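Local coordinates for glutaredoxin related protein (Sulfolobus solfataricus, PDB 4MNN) that probably acts as a thioredoxin-fold protein disulfide oxidoreductase, exchanging thiols and disulfides through a redox-active cysteine pair, at residues F106-C111 with D137-E142; T112-T117 with S152-I157. One frame throughout, in Å; residues are numbered along the deposited sequence.

Contact 1 (F106-C111 with D137-E142); sequences FVTPDC and DATEYE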
ATOM      1  N   PHE A 106      -3.666   6.966  -6.642  1.00 12.14           N
ATOM      2  CA  PHE A 106      -2.773   8.095  -6.475  1.00 12.88           C
ATOM      3  C   PHE A 106      -3.169   8.840  -5.216  1.00 13.76           C
ATOM      4  O   PHE A 106      -4.346   9.118  -5.000  1.00 15.13           O
ATOM      5  CB  PHE A 106      -2.856   9.023  -7.689  1.00 12.38           C
ATOM      6  CG  PHE A 106      -2.272   8.382  -8.941  1.00 14.68           C
ATOM      7  CD1 PHE A 106      -0.949   8.603  -9.288  1.00 16.88           C
ATOM      8  CD2 PHE A 106      -3.013   7.459  -9.671  1.00 12.41           C
ATOM      9  CE1 PHE A 106      -0.364   7.912 -10.338  1.00 16.25           C
ATOM     10  CE2 PHE A 106      -2.442   6.750 -10.730  1.00 17.20           C
ATOM     11  CZ  PHE A 106      -1.110   6.985 -11.057  1.00 14.22           C
ATOM     12  N   VAL A 107      -2.169   9.171  -4.403  1.00 15.02           N
ATOM     13  CA  VAL A 107      -2.380   9.918  -3.173  1.00 16.62           C
ATOM     14  C   VAL A 107      -1.277  10.968  -3.012  1.00 16.43           C
ATOM     15  O   VAL A 107      -0.344  11.039  -3.818  1.00 16.41           O
ATOM     16  CB  VAL A 107      -2.265   8.981  -1.907  1.00 15.32           C
ATOM     17  CG1 VAL A 107      -3.245   7.803  -2.002  1.00 15.16           C
ATOM     18  CG2 VAL A 107      -0.806   8.445  -1.769  1.00 13.97           C
ATOM     19  N   THR A 108      -1.427  11.803  -1.983  1.00 17.37           N
ATOM     20  CA  THR A 108      -0.386  12.746  -1.555  1.00 18.89           C
ATOM     21  C   THR A 108      -0.545  12.809  -0.034  1.00 21.51           C
ATOM     22  O   THR A 108      -1.578  12.405   0.493  1.00 21.02           O
ATOM     23  CB  THR A 108      -0.540  14.177  -2.141  1.00 18.77           C
ATOM     24  OG1 THR A 108      -1.740  14.792  -1.629  1.00 21.29           O
ATOM     25  CG2 THR A 108      -0.606  14.099  -3.653  1.00 19.59           C
ATOM     26  N   PRO A 109       0.489  13.271   0.695  1.00 23.79           N
ATOM     27  CA  PRO A 109       0.432  13.376   2.158  1.00 26.29           C
ATOM     28  C   PRO A 109      -0.676  14.332   2.610  1.00 28.57           C
ATOM     29  O   PRO A 109      -1.442  14.019   3.522  1.00 29.04           O
ATOM     30  CB  PRO A 109       1.822  13.900   2.521  1.00 26.60           C
ATOM     31  CG  PRO A 109       2.690  13.222   1.523  1.00 26.57           C
ATOM     32  CD  PRO A 109       1.880  13.393   0.219  1.00 25.13           C
ATOM     33  N   ASP A 110      -0.773  15.494   1.957  1.00 29.51           N
ATOM     34  CA  ASP A 110      -1.802  16.476   2.315  1.00 30.63           C
ATOM     35  C   ASP A 110      -3.095  16.033   1.666  1.00 29.44           C
ATOM     36  O   ASP A 110      -3.557  16.640   0.691  1.00 28.90           O
ATOM     37  CB  ASP A 110      -1.419  17.866   1.793  1.00 34.49           C
ATOM     38  CG  ASP A 110      -2.364  18.964   2.283  1.00 38.37           C
ATOM     39  OD1 ASP A 110      -2.304  20.072   1.712  1.00 41.15           O
ATOM     40  OD2 ASP A 110      -3.162  18.734   3.234  1.00 41.11           O
ATOM     41  N   CYS A 111      -3.688  14.965   2.198  1.00 27.26           N
ATOM     42  CA  CYS A 111      -4.910  14.462   1.603  1.00 25.46           C
ATOM     43  C   CYS A 111      -5.771  13.759   2.637  1.00 24.82           C
ATOM     44  O   CYS A 111      -5.402  12.709   3.150  1.00 23.37           O
ATOM     45  CB  CYS A 111      -4.556  13.506   0.451  1.00 22.68           C
ATOM     46  SG  CYS A 111      -5.978  12.703  -0.343  1.00 22.77           S
ATOM     47  N   ASP A 137       2.553   7.896  -4.570  1.00 14.56           N
ATOM     48  CA  ASP A 137       2.591   9.214  -3.935  1.00 14.57           C
ATOM     49  C   ASP A 137       2.821  10.135  -5.166  1.00 16.23           C
ATOM     50  O   ASP A 137       3.912  10.160  -5.765  1.00 17.34           O
ATOM     51  CB  ASP A 137       3.774   9.347  -2.976  1.00 15.01           C
ATOM     52  CG  ASP A 137       3.891  10.765  -2.362  1.00 16.61           C
ATOM     53  OD1 ASP A 137       3.474  11.754  -2.989  1.00 18.33           O
ATOM     54  OD2 ASP A 137       4.442  10.905  -1.260  1.00 17.46           O
ATOM     55  N   ALA A 138       1.765  10.836  -5.555  1.00 16.53           N
ATOM     56  CA  ALA A 138       1.771  11.706  -6.722  1.00 17.32           C
ATOM     57  C   ALA A 138       2.776  12.855  -6.662  1.00 19.00           C
ATOM     58  O   ALA A 138       3.096  13.435  -7.708  1.00 17.34           O
ATOM     59  CB  ALA A 138       0.358  12.255  -6.937  1.00 16.29           C
ATOM     60  N   THR A 139       3.234  13.209  -5.454  1.00 18.33           N
ATOM     61  CA  THR A 139       4.225  14.293  -5.316  1.00 20.36           C
ATOM     62  C   THR A 139       5.608  13.784  -5.654  1.00 21.06           C
ATOM     63  O   THR A 139       6.486  14.536  -6.111  1.00 21.99           O
ATOM     64  CB  THR A 139       4.260  14.882  -3.858  1.00 21.79           C
ATOM     65  OG1 THR A 139       4.756  13.904  -2.923  1.00 23.98           O
ATOM     66  CG2 THR A 139       2.872  15.324  -3.458  1.00 20.15           C
ATOM     67  N   GLU A 140       5.802  12.490  -5.449  1.00 19.48           N
ATOM     68  CA  GLU A 140       7.093  11.854  -5.705  1.00 19.17           C
ATOM     69  C   GLU A 140       7.119  11.280  -7.119  1.00 17.92           C
ATOM     70  O   GLU A 140       8.080  11.479  -7.870  1.00 19.19           O
ATOM     71  CB  GLU A 140       7.298  10.736  -4.657  1.00 19.78           C
ATOM     72  CG  GLU A 140       8.619   9.988  -4.743  1.00 20.48           C
ATOM     73  CD  GLU A 140       9.798  10.909  -4.526  1.00 25.32           C
ATOM     74  OE1 GLU A 140       9.726  11.736  -3.598  1.00 27.63           O
ATOM     75  OE2 GLU A 140      10.778  10.798  -5.276  1.00 27.72           O
ATOM     76  N   TYR A 141       6.062  10.570  -7.504  1.00 16.92           N
ATOM     77  CA  TYR A 141       6.002   9.986  -8.849  1.00 15.49           C
ATOM     78  C   TYR A 141       5.180  10.886  -9.773  1.00 18.41           C
ATOM     79  O   TYR A 141       4.071  10.527 -10.227  1.00 15.84           O
ATOM     80  CB  TYR A 141       5.419   8.570  -8.770  1.00 17.42           C
ATOM     81  CG  TYR A 141       6.424   7.573  -8.221  1.00 16.24           C
ATOM     82  CD1 TYR A 141       6.786   7.572  -6.871  1.00 14.70           C
ATOM     83  CD2 TYR A 141       7.024   6.644  -9.063  1.00 15.86           C
ATOM     84  CE1 TYR A 141       7.718   6.651  -6.382  1.00 14.82           C
ATOM     85  CE2 TYR A 141       7.968   5.713  -8.591  1.00 15.51           C
ATOM     86  CZ  TYR A 141       8.303   5.711  -7.260  1.00 16.32           C
ATOM     87  OH  TYR A 141       9.182   4.751  -6.803  1.00 16.03           O
ATOM     88  N   GLU A 142       5.733  12.074 -10.044  1.00 18.08           N
ATOM     89  CA  GLU A 142       5.048  13.071 -10.893  1.00 20.27           C
ATOM     90  C   GLU A 142       4.775  12.639 -12.335  1.00 19.22           C
ATOM     91  O   GLU A 142       3.764  13.023 -12.922  1.00 18.94           O
ATOM     92  CB  GLU A 142       5.854  14.373 -10.896  1.00 22.80           C
ATOM     93  CG  GLU A 142       6.242  14.811  -9.483  1.00 28.83           C
ATOM     94  CD  GLU A 142       7.027  16.114  -9.461  1.00 30.19           C
ATOM     95  OE1 GLU A 142       6.405  17.181  -9.483  1.00 35.70           O
ATOM     96  OE2 GLU A 142       8.261  16.063  -9.421  1.00 35.01           O
TER
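Asp137 OD1 is gripped by two groups of Thr139, and the same carboxylate lies against the ring of Pro109. Thr139 OG1 sits 2.5 Å from Asp137 OD1, on the syn side of the carboxylate and 31° out of its plane. The backbone N of Thr139 reaches the same oxygen from the anti side, at 2.9 Å from Asp137 OD1. This second bond makes an Asx turn. The two bonds should fix the rotation of the carboxylate. CG of Asp137 stands anti to its own backbone N (chi1 176°), which turns the group toward Pro109. The ring meets it through CD, 3.9 Å from Asp137 OD2, and the two side chains cross at about a right angle.

Across the segments the one hydrogen bond is between backbones. Ala138 N donates a hydrogen bond to Val107 O at 2.7 Å. Asp137 CA makes a CH...O contact with the same oxygen. Beyond the bond, the methyl CG2 of Thr108 meets two partners. It lies 3.7 Å from CG2 of Thr139 and 3.9 Å from CB of Ala138. Farther along, Tyr141 takes the N-cap position of helix 142-147, and its hydroxyl is hydrogen-bonded to Pro48 O.

Val107 and Asp137 form a parallel bridge at the ends of strands 101-107 and 131-137. Both segments then leave the sheet, one into the CxxC loop and the other toward a helix. Such neighbouring parallel strands, linked through helix 114-127, form the beta-alpha-beta unit of the thioredoxin fold.

Contact 2 (T112-T117 with S152-I157); sequences TKCPIT and SVPKII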
ATOM      1  N   THR A 112      -6.929  14.342   2.915  1.00 24.65           N
ATOM      2  CA  THR A 112      -7.822  13.784   3.910  1.00 24.30           C
ATOM      3  C   THR A 112      -8.452  12.468   3.538  1.00 24.10           C
ATOM      4  O   THR A 112      -8.477  11.561   4.356  1.00 22.38           O
ATOM      5  CB  THR A 112      -8.946  14.790   4.272  1.00 26.99           C
ATOM      6  OG1 THR A 112      -8.358  15.941   4.882  1.00 30.27           O
ATOM      7  CG2 THR A 112      -9.939  14.163   5.241  1.00 25.68           C
ATOM      8  N   LYS A 113      -8.952  12.336   2.310  1.00 21.02           N
ATOM      9  CA  LYS A 113      -9.593  11.088   1.964  1.00 21.75           C
ATOM     10  C   LYS A 113      -8.671   9.997   1.473  1.00 19.81           C
ATOM     11  O   LYS A 113      -9.115   8.886   1.287  1.00 21.03           O
ATOM     12  CB  LYS A 113     -10.709  11.297   0.918  1.00 23.29           C
ATOM     13  CG  LYS A 113     -11.946  12.005   1.431  1.00 26.45           C
ATOM     14  CD  LYS A 113     -13.038  12.077   0.382  1.00 29.97           C
ATOM     15  CE  LYS A 113     -12.589  12.864  -0.848  1.00 35.21           C
ATOM     16  NZ  LYS A 113     -12.163  14.274  -0.562  1.00 39.07           N
ATOM     17  N   CYS A 114      -7.390  10.275   1.297  1.00 19.46           N
ATOM     18  CA  CYS A 114      -6.520   9.232   0.761  1.00 17.44           C
ATOM     19  C   CYS A 114      -6.320   8.028   1.675  1.00 17.57           C
ATOM     20  O   CYS A 114      -6.379   6.909   1.215  1.00 16.78           O
ATOM     21  CB  CYS A 114      -5.157   9.806   0.369  1.00 18.24           C
ATOM     22  SG  CYS A 114      -5.183  10.933  -1.088  1.00 17.83           S
ATOM     23  N   PRO A 115      -6.079   8.252   2.976  1.00 18.57           N
ATOM     24  CA  PRO A 115      -5.887   7.086   3.842  1.00 17.80           C
ATOM     25  C   PRO A 115      -7.096   6.178   3.910  1.00 17.42           C
ATOM     26  O   PRO A 115      -6.950   4.980   4.076  1.00 17.18           O
ATOM     27  CB  PRO A 115      -5.478   7.699   5.193  1.00 20.13           C
ATOM     28  CG  PRO A 115      -5.997   9.123   5.125  1.00 20.43           C
ATOM     29  CD  PRO A 115      -5.748   9.509   3.674  1.00 17.50           C
ATOM     30  N   ILE A 116      -8.289   6.754   3.784  0.50 17.85           N
ATOM     31  CA  ILE A 116      -9.521   5.981   3.815  0.50 18.88           C
ATOM     32  C   ILE A 116      -9.542   5.074   2.568  0.50 18.09           C
ATOM     33  O   ILE A 116      -9.871   3.887   2.647  0.50 16.66           O
ATOM     34  CB  ILE A 116     -10.750   6.930   3.815  0.50 20.40           C
ATOM     35  CG1 ILE A 116     -10.522   8.062   4.836  0.50 22.35           C
ATOM     36  CG2 ILE A 116     -12.009   6.150   4.113  0.50 23.55           C
ATOM     37  CD1 ILE A 116     -11.626   9.113   4.908  0.50 21.35           C
ATOM     38  N   THR A 117      -9.162   5.627   1.419  1.00 16.90           N
ATOM     39  CA  THR A 117      -9.156   4.837   0.181  1.00 16.52           C
ATOM     40  C   THR A 117      -8.072   3.777   0.170  1.00 15.33           C
ATOM     41  O   THR A 117      -8.307   2.666  -0.284  1.00 15.48           O
ATOM     42  CB  THR A 117      -9.029   5.751  -1.030  1.00 15.30           C
ATOM     43  OG1 THR A 117     -10.073   6.731  -0.946  1.00 16.05           O
ATOM     44  CG2 THR A 117      -9.245   4.945  -2.353  1.00 15.10           C
ATOM     45  N   SER A 152      -6.590  16.208  -8.557  1.00 16.45           N
ATOM     46  CA  SER A 152      -6.920  15.964  -7.152  1.00 14.31           C
ATOM     47  C   SER A 152      -6.749  14.472  -6.777  1.00 15.13           C
ATOM     48  O   SER A 152      -6.791  13.548  -7.638  1.00 13.11           O
ATOM     49  CB  SER A 152      -8.349  16.422  -6.851  1.00 15.07           C
ATOM     50  OG  SER A 152      -9.327  15.571  -7.450  1.00 17.41           O
ATOM     51  N   VAL A 153      -6.550  14.247  -5.484  1.00 14.81           N
ATOM     52  CA  VAL A 153      -6.417  12.879  -4.957  1.00 14.38           C
ATOM     53  C   VAL A 153      -7.410  12.769  -3.787  1.00 15.06           C
ATOM     54  O   VAL A 153      -7.866  13.795  -3.270  1.00 16.66           O
ATOM     55  CB  VAL A 153      -4.969  12.607  -4.485  1.00 14.34           C
ATOM     56  CG1 VAL A 153      -4.020  12.523  -5.694  1.00 15.37           C
ATOM     57  CG2 VAL A 153      -4.462  13.785  -3.539  1.00 15.25           C
ATOM     58  N   PRO A 154      -7.813  11.542  -3.404  1.00 14.52           N
ATOM     59  CA  PRO A 154      -7.392  10.283  -4.023  1.00 13.18           C
ATOM     60  C   PRO A 154      -8.004  10.121  -5.408  1.00 15.37           C
ATOM     61  O   PRO A 154      -9.090  10.653  -5.693  1.00 13.21           O
ATOM     62  CB  PRO A 154      -7.940   9.218  -3.065  1.00 13.30           C
ATOM     63  CG  PRO A 154      -9.201   9.875  -2.532  1.00 14.82           C
ATOM     64  CD  PRO A 154      -8.702  11.280  -2.249  1.00 13.51           C
ATOM     65  N   LYS A 155      -7.316   9.373  -6.274  1.00 16.19           N
ATOM     66  CA  LYS A 155      -7.839   9.111  -7.614  1.00 14.18           C
ATOM     67  C   LYS A 155      -7.458   7.658  -7.954  1.00 14.48           C
ATOM     68  O   LYS A 155      -6.299   7.294  -7.833  1.00 12.68           O
ATOM     69  CB  LYS A 155      -7.214  10.071  -8.643  1.00 13.36           C
ATOM     70  CG  LYS A 155      -7.799   9.860 -10.071  1.00 15.45           C
ATOM     71  CD  LYS A 155      -9.339  10.057 -10.098  1.00 15.35           C
ATOM     72  CE  LYS A 155      -9.929   9.747 -11.492  1.00 19.02           C
ATOM     73  NZ  LYS A 155     -11.458   9.774 -11.518  1.00 17.23           N
ATOM     74  N   ILE A 156      -8.436   6.836  -8.347  1.00 13.83           N
ATOM     75  CA  ILE A 156      -8.138   5.440  -8.666  1.00 13.95           C
ATOM     76  C   ILE A 156      -8.245   5.279 -10.173  1.00 14.99           C
ATOM     77  O   ILE A 156      -9.180   5.803 -10.804  1.00 16.83           O
ATOM     78  CB  ILE A 156      -9.165   4.457  -8.029  1.00 13.59           C
ATOM     79  CG1 ILE A 156      -9.257   4.678  -6.506  1.00 12.98           C
ATOM     80  CG2 ILE A 156      -8.743   3.035  -8.319  1.00 13.82           C
ATOM     81  CD1 ILE A 156     -10.473   3.911  -5.834  1.00 14.47           C
ATOM     82  N   ILE A 157      -7.266   4.585 -10.731  1.00 15.29           N
ATOM     83  CA  ILE A 157      -7.218   4.291 -12.165  1.00 14.88           C
ATOM     84  C   ILE A 157      -7.342   2.776 -12.301  1.00 14.61           C
ATOM     85  O   ILE A 157      -6.586   2.026 -11.690  1.00 14.69           O
ATOM     86  CB  ILE A 157      -5.858   4.739 -12.793  1.00 15.53           C
ATOM     87  CG1 ILE A 157      -5.649   6.238 -12.571  1.00 12.66           C
ATOM     88  CG2 ILE A 157      -5.826   4.365 -14.314  1.00 13.07           C
ATOM     89  CD1 ILE A 157      -6.688   7.137 -13.229  1.00 11.74           C
TER
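Cys114 chi1 of -69° sets SG anti to the carbonyl carbon, and the sulfur comes to rest against Pro154. Thr117, one helical turn on, has chi1 of -54°. Its CG2 is thereby anti to the backbone N and reaches toward Ile156, while OG1 turns back beside the backbone N.

Pro154 is the centre of the contact, and the peptide bond before it is cis. Three residues of 112-117 pack on its ring. The sulfur of Cys114 packs beside the imide end, with SG 3.6 Å from Pro154 N. It also touches the side chain of Val153, at 3.8 Å from Val153 CB. Lys113 adds the root of its chain, CB lying 3.7 Å from CD of Pro154. Thr117 approaches the other carbons, and its OG1 is 3.6 Å from Pro154 CG. This is packing, and no hydrogen bond joins the segments.

The same hydroxyl finds a partner in its own segment. Thr117 OG1 donates to Lys113 O at 3.2 Å, tilted 33° from the carbonyl plane. Thr117 N is bonded to that carbonyl too, so Lys113 O accepts twice. Thr117 CG2 extends the apolar contact along the strand and meets CD1 of Ile156 at 3.8 Å. Thr117 and Ile156 both also pack on Leu105 of strand 101-107.

Cys114 SG is joined to Cys111 SG in a disulfide seen in this crystal, and Pro154 touches Cys111 as well. A cis-proline loop facing a CxxC disulfide at the start of a helix is a hallmark of the thioredoxin-fold active site. Here it probably marks a redox centre of the protein.

The centres of contacts 1 and 2 lie about 10 Å apart, in the same, thioredoxin-type domain. Along the chain their segments alternate: 106-111, 112-117, 137-142, then 152-157. Strand 101-107 runs between strands 131-137 and 155-158 in one sheet, parallel to the first and antiparallel to the second. The contacts also touch directly. Phe106 N and Lys155 O, 2.9 Å apart, probably form a hydrogen bond, and Val107 CB packs 3.6 Å from Cys114 SG. The disulfide spans both contacts, one cysteine in each. Together they place a probable redox centre at the C-terminal ends of strands 101-107 and 131-137, where strand 155-158 begins.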